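Local structure of mosquitocidal toxin (Lysinibacillus sphaericus, 2VSE) at residues K300-E305 and N516-L521; Y498-R503 and I510-E515; N593-V598 and R610-A615. The protein probably kills mosquito larvae by ADP-ribosylating host proteins, its enzyme domain being joined to four ricin-B-like lectin domains likely to bind carbohydrate. All coordinates share one frame; numbering follows the deposited sequence.

Interaction 1 of 3, residues K300-E305 and N516-L521; sequences KNFGFE and NRKIVL
Lys518 CG lies over one face of the Phe302 ring, 4.1 Å from the ring centroid, as a CH-pi contact, while the backbone O of Arg517 sits near the plane at the edge of the same ring. Phe304 is met differently: Arg517 CB stands above one face, displaced toward the rim, and Lys518 CG comes to its edge, 3.8 Å from CZ. The Lys518 methylene is thus wedged between the face of one phenylalanine and the edge of the other.

From CB the Arg517 chain runs extended past Phe304, in the opposite direction to that side chain, and only its CB touches the ring. It ends at two acceptors, both taken by NH1. Glu305 OE2 lies in the guanidinium plane and accepts through its anti lone pair in a salt bridge of 2.6 Å from NH1, nearly straight at 170°. Gly303 O, 2.9 Å from NH1, is a little out of that plane. A bend at chi2 (-48°) of Glu305 turns its carboxylate toward the arginine.

The loop 300-305 of one ricin-B-like unit here meets the turn 516-519 of the next. Glu305 OE2 also pairs with Lys308, so its charge is probably balanced by two cations. With two acceptors on NH1 and Tyr514 O on NE, the guanidinium is probably fixed in orientation, and with it the loop against the turn at this junction of lectin units.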
loop_
_atom_site.group_PDB
_atom_site.type_symbol
_atom_site.label_atom_id
_atom_site.label_comp_id
_atom_site.label_asym_id
_atom_site.label_seq_id
_atom_site.Cartn_x
_atom_site.Cartn_y
_atom_site.Cartn_z
ATOM N N LYS A 300 25.242 -24.078 -0.390
ATOM C CA LYS A 300 24.693 -22.753 -0.611
ATOM C C LYS A 300 23.294 -22.880 -1.222
ATOM O O LYS A 300 23.110 -23.575 -2.220
ATOM C CB LYS A 300 25.639 -21.955 -1.516
ATOM C CG LYS A 300 25.227 -20.521 -1.811
ATOM C CD LYS A 300 26.254 -19.868 -2.738
ATOM C CE LYS A 300 25.760 -18.557 -3.302
ATOM N NZ LYS A 300 26.573 -18.173 -4.505
ATOM N N ASN A 301 22.322 -22.222 -0.591
ATOM C CA ASN A 301 20.937 -22.187 -1.058
ATOM C C ASN A 301 20.804 -21.545 -2.442
ATOM O O ASN A 301 21.167 -20.384 -2.623
ATOM C CB ASN A 301 20.050 -21.448 -0.036
ATOM C CG ASN A 301 18.555 -21.748 -0.207
ATOM O OD1 ASN A 301 18.160 -22.566 -1.034
ATOM N ND2 ASN A 301 17.723 -21.085 0.589
ATOM N N PHE A 302 20.324 -22.327 -3.413
ATOM C CA PHE A 302 19.944 -21.813 -4.734
ATOM C C PHE A 302 18.485 -22.172 -5.024
ATOM O O PHE A 302 18.019 -22.021 -6.149
ATOM C CB PHE A 302 20.817 -22.400 -5.847
ATOM C CG PHE A 302 22.229 -21.899 -5.867
ATOM C CD1 PHE A 302 22.585 -20.816 -6.663
ATOM C CD2 PHE A 302 23.219 -22.540 -5.134
ATOM C CE1 PHE A 302 23.900 -20.357 -6.706
ATOM C CE2 PHE A 302 24.539 -22.083 -5.170
ATOM C CZ PHE A 302 24.877 -20.990 -5.959
ATOM N N GLY A 303 17.778 -22.661 -4.011
ATOM C CA GLY A 303 16.391 -23.073 -4.154
ATOM C C GLY A 303 16.142 -24.248 -5.083
ATOM O O GLY A 303 15.147 -24.275 -5.801
ATOM N N PHE A 304 17.053 -25.214 -5.080
ATOM C CA PHE A 304 16.878 -26.461 -5.809
ATOM C C PHE A 304 15.865 -27.357 -5.093
ATOM O O PHE A 304 15.744 -27.297 -3.866
ATOM C CB PHE A 304 18.213 -27.194 -5.897
ATOM C CG PHE A 304 19.177 -26.601 -6.883
ATOM C CD1 PHE A 304 18.974 -26.751 -8.252
ATOM C CD2 PHE A 304 20.313 -25.932 -6.447
ATOM C CE1 PHE A 304 19.875 -26.217 -9.169
ATOM C CE2 PHE A 304 21.219 -25.406 -7.354
ATOM C CZ PHE A 304 20.998 -25.542 -8.716
ATOM N N GLU A 305 15.156 -28.196 -5.847
ATOM C CA GLU A 305 14.228 -29.152 -5.240
ATOM C C GLU A 305 14.905 -30.046 -4.202
ATOM O O GLU A 305 14.333 -30.287 -3.130
ATOM C CB GLU A 305 13.481 -29.977 -6.290
ATOM C CG GLU A 305 12.528 -29.162 -7.168
ATOM C CD GLU A 305 11.618 -28.237 -6.364
ATOM O OE1 GLU A 305 10.637 -28.726 -5.769
ATOM O OE2 GLU A 305 11.884 -27.011 -6.335
ATOM N N ASN A 516 17.124 -22.973 -14.565
ATOM C CA ASN A 516 18.538 -22.938 -14.193
ATOM C C ASN A 516 18.682 -22.089 -12.923
ATOM O O ASN A 516 18.920 -20.862 -12.985
ATOM C CB ASN A 516 19.369 -22.360 -15.335
ATOM C CG ASN A 516 19.124 -23.077 -16.655
ATOM O OD1 ASN A 516 19.681 -24.151 -16.909
ATOM N ND2 ASN A 516 18.302 -22.480 -17.511
ATOM N N ARG A 517 18.535 -22.744 -11.775
ATOM C CA ARG A 517 18.364 -22.033 -10.502
ATOM C C ARG A 517 19.619 -21.391 -9.896
ATOM O O ARG A 517 19.532 -20.592 -8.960
ATOM C CB ARG A 517 17.627 -22.909 -9.494
ATOM C CG ARG A 517 16.260 -23.267 -10.013
ATOM C CD ARG A 517 15.402 -23.869 -8.984
ATOM N NE ARG A 517 14.161 -24.313 -9.597
ATOM C CZ ARG A 517 13.284 -25.107 -9.001
ATOM N NH1 ARG A 517 13.504 -25.523 -7.771
ATOM N NH2 ARG A 517 12.188 -25.473 -9.635
ATOM N N LYS A 518 20.775 -21.727 -10.448
ATOM C CA LYS A 518 21.995 -21.014 -10.145
ATOM C C LYS A 518 21.982 -19.621 -10.781
ATOM O O LYS A 518 22.714 -18.728 -10.333
ATOM C CB LYS A 518 23.198 -21.814 -10.619
ATOM C CG LYS A 518 23.570 -22.969 -9.717
ATOM C CD LYS A 518 24.928 -23.515 -10.107
ATOM C CE LYS A 518 25.368 -24.647 -9.190
ATOM N NZ LYS A 518 26.857 -24.713 -9.087
ATOM N N ILE A 519 21.125 -19.436 -11.791
ATOM C CA ILE A 519 21.091 -18.216 -12.610
ATOM C C ILE A 519 20.038 -17.181 -12.153
ATOM O O ILE A 519 18.854 -17.488 -11.999
ATOM C CB ILE A 519 20.873 -18.585 -14.103
ATOM C CG1 ILE A 519 22.024 -19.469 -14.637
ATOM C CG2 ILE A 519 20.556 -17.355 -14.953
ATOM C CD1 ILE A 519 23.419 -18.884 -14.530
ATOM N N VAL A 520 20.477 -15.945 -11.946
ATOM C CA VAL A 520 19.583 -14.887 -11.516
ATOM C C VAL A 520 19.800 -13.651 -12.374
ATOM O O VAL A 520 20.853 -13.505 -13.005
ATOM C CB VAL A 520 19.757 -14.541 -9.991
ATOM C CG1 VAL A 520 19.514 -15.770 -9.115
ATOM C CG2 VAL A 520 21.131 -13.955 -9.703
ATOM N N LEU A 521 18.790 -12.776 -12.406
ATOM C CA LEU A 521 18.874 -11.464 -13.052
ATOM C C LEU A 521 19.957 -10.606 -12.405
ATOM O O LEU A 521 19.949 -10.394 -11.177
ATOM C CB LEU A 521 17.538 -10.748 -12.940
ATOM C CG LEU A 521 16.691 -10.611 -14.196
ATOM C CD1 LEU A 521 16.423 -11.951 -14.829
ATOM C CD2 LEU A 521 15.397 -9.917 -13.835
#

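Interaction 2 of 3, residues Y498-R503 and I510-E515; sequences YWLIER and IIRNYE
Arg512 and Glu502 meet on the face of the hairpin that also carries Leu500 and Ile510. The arginine CB rests 3.6 Å from Leu500 O and close to Leu500 CB, its partner in a hydrogen-bonded antiparallel pair. With CG anti to the backbone N (chi1 177°), the chain first runs straight, bringing CD within 3.5 Å of Glu502 OE2, and the bend at chi3 then turns NE and the guanidinium onto the carboxylate. NE donates to OE2 of Glu502 at 2.7 Å, reaching it from above the carboxylate plane. At the tip, NH2 donates to Glu502 OE1 at 2.7 Å, using the syn lone pair of that oxygen. The result is a side-on, bidentate salt bridge, the two planes turned 42° apart. NH1 is engaged by Arg517 O, so all three guanidinium nitrogens have an acceptor.

On the other face, Trp499 packs its CB against Ile511 CG2 at 3.8 Å. Its indole reaches over to Asn513, whose ND2 lies above the ring toward the rim, the amide nearly perpendicular to it. That amide nitrogen donates to Asp496 O, Asn513 OD1 accepts from Asn516 N, and Trp499 NE1 donates to Leu477 O.

Leu500 and Arg512 exchange backbone bonds in both directions, as do Glu502 and Ile510. Beyond the last bridge, Tyr514 N still donates to Tyr498 O, 3.0 Å away. This is an antiparallel beta hairpin at the end of a larger sheet, with strand 498-503 also pairing with strand 464-469, within a ricin-B-type lectin domain of the beta-trefoil fold.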
loop_
_atom_site.group_PDB
_atom_site.type_symbol
_atom_site.label_atom_id
_atom_site.label_comp_id
_atom_site.label_asym_id
_atom_site.label_seq_id
_atom_site.Cartn_x
_atom_site.Cartn_y
_atom_site.Cartn_z
ATOM N N TYR A 498 10.342 -18.699 -17.184
ATOM C CA TYR A 498 9.678 -18.444 -15.916
ATOM C C TYR A 498 10.686 -18.131 -14.819
ATOM O O TYR A 498 11.808 -18.619 -14.840
ATOM C CB TYR A 498 8.798 -19.621 -15.512
ATOM C CG TYR A 498 7.520 -19.697 -16.294
ATOM C CD1 TYR A 498 6.337 -19.148 -15.792
ATOM C CD2 TYR A 498 7.487 -20.321 -17.540
ATOM C CE1 TYR A 498 5.159 -19.209 -16.516
ATOM C CE2 TYR A 498 6.318 -20.391 -18.268
ATOM C CZ TYR A 498 5.158 -19.826 -17.755
ATOM O OH TYR A 498 3.996 -19.905 -18.499
ATOM N N TRP A 499 10.267 -17.324 -13.854
ATOM C CA TRP A 499 11.178 -16.777 -12.858
ATOM C C TRP A 499 10.617 -16.913 -11.453
ATOM O O TRP A 499 9.437 -16.626 -11.196
ATOM C CB TRP A 499 11.503 -15.305 -13.153
ATOM C CG TRP A 499 12.140 -15.117 -14.503
ATOM C CD1 TRP A 499 11.499 -14.946 -15.685
ATOM C CD2 TRP A 499 13.540 -15.118 -14.802
ATOM N NE1 TRP A 499 12.399 -14.843 -16.701
ATOM C CE2 TRP A 499 13.663 -14.934 -16.192
ATOM C CE3 TRP A 499 14.703 -15.248 -14.026
ATOM C CZ2 TRP A 499 14.902 -14.880 -16.837
ATOM C CZ3 TRP A 499 15.935 -15.204 -14.666
ATOM C CH2 TRP A 499 16.024 -15.015 -16.063
ATOM N N LEU A 500 11.488 -17.365 -10.560
ATOM C CA LEU A 500 11.186 -17.518 -9.162
ATOM C C LEU A 500 11.555 -16.201 -8.529
ATOM O O LEU A 500 12.711 -15.763 -8.625
ATOM C CB LEU A 500 12.024 -18.653 -8.564
ATOM C CG LEU A 500 11.705 -20.089 -9.027
ATOM C CD1 LEU A 500 12.868 -21.025 -8.745
ATOM C CD2 LEU A 500 10.403 -20.597 -8.403
ATOM N N ILE A 501 10.562 -15.558 -7.909
ATOM C CA ILE A 501 10.738 -14.242 -7.333
ATOM C C ILE A 501 10.767 -14.364 -5.807
ATOM O O ILE A 501 9.761 -14.645 -5.173
ATOM C CB ILE A 501 9.654 -13.259 -7.821
ATOM C CG1 ILE A 501 9.718 -13.101 -9.349
ATOM C CG2 ILE A 501 9.841 -11.913 -7.174
ATOM C CD1 ILE A 501 8.612 -12.223 -9.974
ATOM N N GLU A 502 11.941 -14.158 -5.228
ATOM C CA GLU A 502 12.151 -14.389 -3.814
ATOM C C GLU A 502 12.351 -13.042 -3.146
ATOM O O GLU A 502 13.124 -12.208 -3.634
ATOM C CB GLU A 502 13.378 -15.275 -3.603
ATOM C CG GLU A 502 13.418 -16.494 -4.530
ATOM C CD GLU A 502 14.759 -17.210 -4.548
ATOM O OE1 GLU A 502 15.812 -16.584 -4.310
ATOM O OE2 GLU A 502 14.764 -18.421 -4.831
ATOM N N ARG A 503 11.641 -12.833 -2.037
ATOM C CA ARG A 503 11.676 -11.575 -1.320
ATOM C C ARG A 503 12.791 -11.585 -0.291
ATOM O O ARG A 503 12.843 -12.482 0.551
ATOM C CB ARG A 503 10.323 -11.319 -0.643
ATOM C CG ARG A 503 10.195 -9.959 0.048
ATOM C CD ARG A 503 8.766 -9.670 0.506
ATOM N NE ARG A 503 8.276 -10.661 1.466
ATOM C CZ ARG A 503 7.202 -11.428 1.294
ATOM N NH1 ARG A 503 6.456 -11.324 0.202
ATOM N NH2 ARG A 503 6.868 -12.303 2.233
ATOM N N ILE A 510 15.157 -11.287 -5.382
ATOM C CA ILE A 510 16.004 -12.037 -6.280
ATOM C C ILE A 510 15.069 -12.609 -7.349
ATOM O O ILE A 510 13.993 -13.149 -7.033
ATOM C CB ILE A 510 16.744 -13.188 -5.544
ATOM C CG1 ILE A 510 17.534 -12.676 -4.320
ATOM C CG2 ILE A 510 17.641 -13.940 -6.500
ATOM C CD1 ILE A 510 18.528 -11.523 -4.611
ATOM N N ILE A 511 15.462 -12.456 -8.612
ATOM C CA ILE A 511 14.684 -12.965 -9.715
ATOM C C ILE A 511 15.473 -14.108 -10.363
ATOM O O ILE A 511 16.472 -13.892 -11.039
ATOM C CB ILE A 511 14.280 -11.830 -10.668
ATOM C CG1 ILE A 511 13.589 -10.717 -9.864
ATOM C CG2 ILE A 511 13.341 -12.342 -11.758
ATOM C CD1 ILE A 511 13.184 -9.500 -10.674
ATOM N N ARG A 512 15.020 -15.332 -10.107
ATOM C CA ARG A 512 15.829 -16.524 -10.295
ATOM C C ARG A 512 15.205 -17.383 -11.375
ATOM O O ARG A 512 13.998 -17.650 -11.344
ATOM C CB ARG A 512 15.927 -17.280 -8.960
ATOM C CG ARG A 512 16.684 -18.610 -8.999
ATOM C CD ARG A 512 16.613 -19.407 -7.671
ATOM N NE ARG A 512 16.922 -18.587 -6.499
ATOM C CZ ARG A 512 18.152 -18.274 -6.084
ATOM N NH1 ARG A 512 19.229 -18.724 -6.735
ATOM N NH2 ARG A 512 18.302 -17.497 -5.016
ATOM N N ASN A 513 16.016 -17.824 -12.330
ATOM C CA ASN A 513 15.495 -18.648 -13.403
ATOM C C ASN A 513 14.942 -19.992 -12.915
ATOM O O ASN A 513 15.616 -20.718 -12.189
ATOM C CB ASN A 513 16.540 -18.855 -14.485
ATOM C CG ASN A 513 15.972 -19.551 -15.679
ATOM O OD1 ASN A 513 16.152 -20.759 -15.844
ATOM N ND2 ASN A 513 15.240 -18.813 -16.501
ATOM N N TYR A 514 13.715 -20.310 -13.321
ATOM C CA TYR A 514 13.046 -21.536 -12.890
ATOM C C TYR A 514 13.807 -22.797 -13.296
ATOM O O TYR A 514 13.918 -23.746 -12.501
ATOM C CB TYR A 514 11.618 -21.603 -13.430
ATOM C CG TYR A 514 10.913 -22.900 -13.081
ATOM C CD1 TYR A 514 10.258 -23.048 -11.850
ATOM C CD2 TYR A 514 10.919 -23.992 -13.969
ATOM C CE1 TYR A 514 9.629 -24.225 -11.518
ATOM C CE2 TYR A 514 10.285 -25.184 -13.638
ATOM C CZ TYR A 514 9.645 -25.288 -12.409
ATOM O OH TYR A 514 9.009 -26.448 -12.053
ATOM N N GLU A 515 14.332 -22.807 -14.521
ATOM C CA GLU A 515 14.961 -24.005 -15.018
ATOM C C GLU A 515 16.439 -24.113 -14.661
ATOM O O GLU A 515 16.943 -25.220 -14.472
ATOM C CB GLU A 515 14.729 -24.171 -16.510
ATOM C CG GLU A 515 14.907 -25.576 -16.932
ATOM C CD GLU A 515 14.035 -25.937 -18.095
ATOM O OE1 GLU A 515 14.572 -25.983 -19.232
ATOM O OE2 GLU A 515 12.826 -26.192 -17.857
#

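Interaction 3 of 3, residues N593-V598 and R610-A615; sequences NQKWTV and RNLQHA
Leu612, Asn611 and Thr597 carry much of this contact, where the start of strand 596-601 pairs with the end of strand 606-611. Leu612 lies alongside Lys595, both side chains pointing the same way, and its CD2 touches Lys595 CD at 3.8 Å. Its other methyl, CD1, meets Thr597 CG2 at about a right angle between the side chains. The backbone joins in, Leu612 N donating to Lys595 O.

Asn611 turns to the other side of the sheet and sets its amide against Trp596. ND2 lies over the indole face, offset toward the rim and 3.4 Å from Trp596 CZ2, with the two planes almost perpendicular at 87°. Placing CG anti to the backbone N (chi1 -171°) brings ND2 also to Asn593 O, a 3.1 Å bond that leaves in the amide plane but meets the carbonyl from above its own plane. OD1 accepts from His614 N at 2.8 Å on a lone pair, an Asx motif that fixes the turn after the strand.

Thr597 pairs with Arg610 through two backbone bonds, and its N reaches Arg610 O at 2.8 Å. Thr597 OG1 leans toward the same oxygen in a weak bond, while CB of Arg610 lies 3.6 Å from that hydroxyl oxygen.

Trp596 NE1 donates to Ala574 O, and its ring meets Phe564 edge-to-face. With both ends of its amide bonded, Asn611 is held in one rotation, and a polar group is thereby accommodated against an aromatic face in the interior.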
loop_
_atom_site.group_PDB
_atom_site.type_symbol
_atom_site.label_atom_id
_atom_site.label_comp_id
_atom_site.label_asym_id
_atom_site.label_seq_id
_atom_site.Cartn_x
_atom_site.Cartn_y
_atom_site.Cartn_z
ATOM N N ASN A 593 -15.383 26.200 -20.665
ATOM C CA ASN A 593 -14.107 26.109 -21.375
ATOM C C ASN A 593 -12.902 25.949 -20.439
ATOM O O ASN A 593 -11.759 25.851 -20.893
ATOM C CB ASN A 593 -13.927 27.312 -22.302
ATOM C CG ASN A 593 -13.874 28.608 -21.547
ATOM O OD1 ASN A 593 -14.794 28.947 -20.803
ATOM N ND2 ASN A 593 -12.785 29.339 -21.717
ATOM N N GLN A 594 -13.177 25.914 -19.137
ATOM C CA GLN A 594 -12.157 25.771 -18.096
ATOM C C GLN A 594 -12.317 24.415 -17.411
ATOM O O GLN A 594 -11.678 24.119 -16.375
ATOM C CB GLN A 594 -12.286 26.906 -17.086
ATOM C CG GLN A 594 -12.210 28.302 -17.723
ATOM C CD GLN A 594 -12.442 29.417 -16.728
ATOM O OE1 GLN A 594 -13.440 29.421 -16.007
ATOM N NE2 GLN A 594 -11.523 30.381 -16.689
ATOM N N LYS A 595 -13.181 23.592 -18.003
ATOM C CA LYS A 595 -13.457 22.243 -17.514
ATOM C C LYS A 595 -13.174 21.259 -18.627
ATOM O O LYS A 595 -13.355 21.578 -19.796
ATOM C CB LYS A 595 -14.918 22.093 -17.074
ATOM C CG LYS A 595 -15.362 23.035 -15.962
ATOM C CD LYS A 595 -16.854 22.912 -15.721
ATOM C CE LYS A 595 -17.331 23.873 -14.652
ATOM N NZ LYS A 595 -18.817 23.819 -14.486
ATOM N N TRP A 596 -12.737 20.063 -18.264
ATOM C CA TRP A 596 -12.333 19.072 -19.240
ATOM C C TRP A 596 -12.800 17.702 -18.798
ATOM O O TRP A 596 -12.687 17.350 -17.617
ATOM C CB TRP A 596 -10.810 19.071 -19.404
ATOM C CG TRP A 596 -10.255 20.428 -19.679
ATOM C CD1 TRP A 596 -10.083 21.435 -18.778
ATOM C CD2 TRP A 596 -9.800 20.936 -20.943
ATOM N NE1 TRP A 596 -9.564 22.542 -19.400
ATOM C CE2 TRP A 596 -9.379 22.267 -20.729
ATOM C CE3 TRP A 596 -9.714 20.400 -22.235
ATOM C CZ2 TRP A 596 -8.874 23.076 -21.759
ATOM C CZ3 TRP A 596 -9.212 21.216 -23.271
ATOM C CH2 TRP A 596 -8.797 22.533 -23.016
ATOM N N THR A 597 -13.338 16.929 -19.744
ATOM C CA THR A 597 -13.609 15.511 -19.503
ATOM C C THR A 597 -12.320 14.716 -19.734
ATOM O O THR A 597 -11.707 14.809 -20.797
ATOM C CB THR A 597 -14.721 14.946 -20.415
ATOM O OG1 THR A 597 -14.293 15.014 -21.774
ATOM C CG2 THR A 597 -16.015 15.714 -20.262
ATOM N N VAL A 598 -11.910 13.955 -18.725
ATOM C CA VAL A 598 -10.681 13.167 -18.781
ATOM C C VAL A 598 -11.072 11.685 -18.890
ATOM O O VAL A 598 -11.802 11.169 -18.040
ATOM C CB VAL A 598 -9.812 13.447 -17.538
ATOM C CG1 VAL A 598 -8.596 12.554 -17.492
ATOM C CG2 VAL A 598 -9.390 14.943 -17.491
ATOM N N ARG A 610 -10.601 16.212 -23.215
ATOM C CA ARG A 610 -11.467 16.941 -24.131
ATOM C C ARG A 610 -12.122 18.103 -23.403
ATOM O O ARG A 610 -12.524 17.958 -22.250
ATOM C CB ARG A 610 -12.544 16.010 -24.712
ATOM C CG ARG A 610 -11.991 14.735 -25.382
ATOM C CD ARG A 610 -13.090 13.854 -25.946
ATOM N NE ARG A 610 -13.708 14.481 -27.110
ATOM C CZ ARG A 610 -13.525 14.105 -28.375
ATOM N NH1 ARG A 610 -12.749 13.069 -28.682
ATOM N NH2 ARG A 610 -14.133 14.775 -29.339
ATOM N N ASN A 611 -12.215 19.252 -24.069
ATOM C CA ASN A 611 -12.821 20.434 -23.470
ATOM C C ASN A 611 -14.309 20.234 -23.266
ATOM O O ASN A 611 -14.960 19.610 -24.097
ATOM C CB ASN A 611 -12.591 21.660 -24.339
ATOM C CG ASN A 611 -12.998 22.929 -23.650
ATOM O OD1 ASN A 611 -14.095 23.430 -23.859
ATOM N ND2 ASN A 611 -12.127 23.446 -22.802
ATOM N N LEU A 612 -14.849 20.743 -22.163
ATOM C CA LEU A 612 -16.264 20.519 -21.874
ATOM C C LEU A 612 -17.160 21.408 -22.734
ATOM O O LEU A 612 -18.188 20.949 -23.231
ATOM C CB LEU A 612 -16.581 20.667 -20.378
ATOM C CG LEU A 612 -18.026 20.379 -19.937
ATOM C CD1 LEU A 612 -18.376 18.909 -20.086
ATOM C CD2 LEU A 612 -18.264 20.831 -18.515
ATOM N N GLN A 613 -16.770 22.673 -22.913
ATOM C CA GLN A 613 -17.477 23.571 -23.831
ATOM C C GLN A 613 -17.350 23.077 -25.269
ATOM O O GLN A 613 -18.353 22.900 -25.961
ATOM C CB GLN A 613 -16.950 25.006 -23.716
ATOM C CG GLN A 613 -17.578 26.009 -24.678
ATOM C CD GLN A 613 -18.864 26.607 -24.165
ATOM O OE1 GLN A 613 -19.035 26.811 -22.964
ATOM N NE2 GLN A 613 -19.778 26.909 -25.076
ATOM N N HIS A 614 -16.119 22.853 -25.716
ATOM C CA HIS A 614 -15.886 22.438 -27.097
ATOM C C HIS A 614 -15.349 21.009 -27.129
ATOM O O HIS A 614 -14.137 20.785 -27.213
ATOM C CB HIS A 614 -14.941 23.415 -27.799
ATOM C CG HIS A 614 -15.449 24.824 -27.857
ATOM N ND1 HIS A 614 -16.279 25.279 -28.863
ATOM C CD2 HIS A 614 -15.222 25.886 -27.049
ATOM C CE1 HIS A 614 -16.550 26.556 -28.664
ATOM N NE2 HIS A 614 -15.922 26.948 -27.569
ATOM N N ALA A 615 -16.269 20.050 -27.059
ATOM C CA ALA A 615 -15.925 18.635 -26.895
ATOM C C ALA A 615 -15.079 18.069 -28.045
ATOM O O ALA A 615 -14.289 17.140 -27.842
ATOM C CB ALA A 615 -17.189 17.804 -26.691
#

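Interactions 1 and 2 are neighbours, their centres about 8 Å apart, whereas the centre of interaction 3 is about 55 Å from that of interaction 1 and about 47 Å from that of interaction 2. Strand 509-513 is followed, after a turn, by strand 519-523; segment 516-521 spans that turn and the strand's start. Ile519 O and Asn513 N probably hydrogen-bond, and Leu521 packs on Trp499. Interaction 2 falls between the two segments of interaction 1 along the chain, and interaction 3 follows both. The hairpin of interaction 2 ends one six-stranded antiparallel sheet, in the lectin unit whose turn faces its predecessor, while strands 596-601 and 606-611 lie inside another, in the following trefoil-like region.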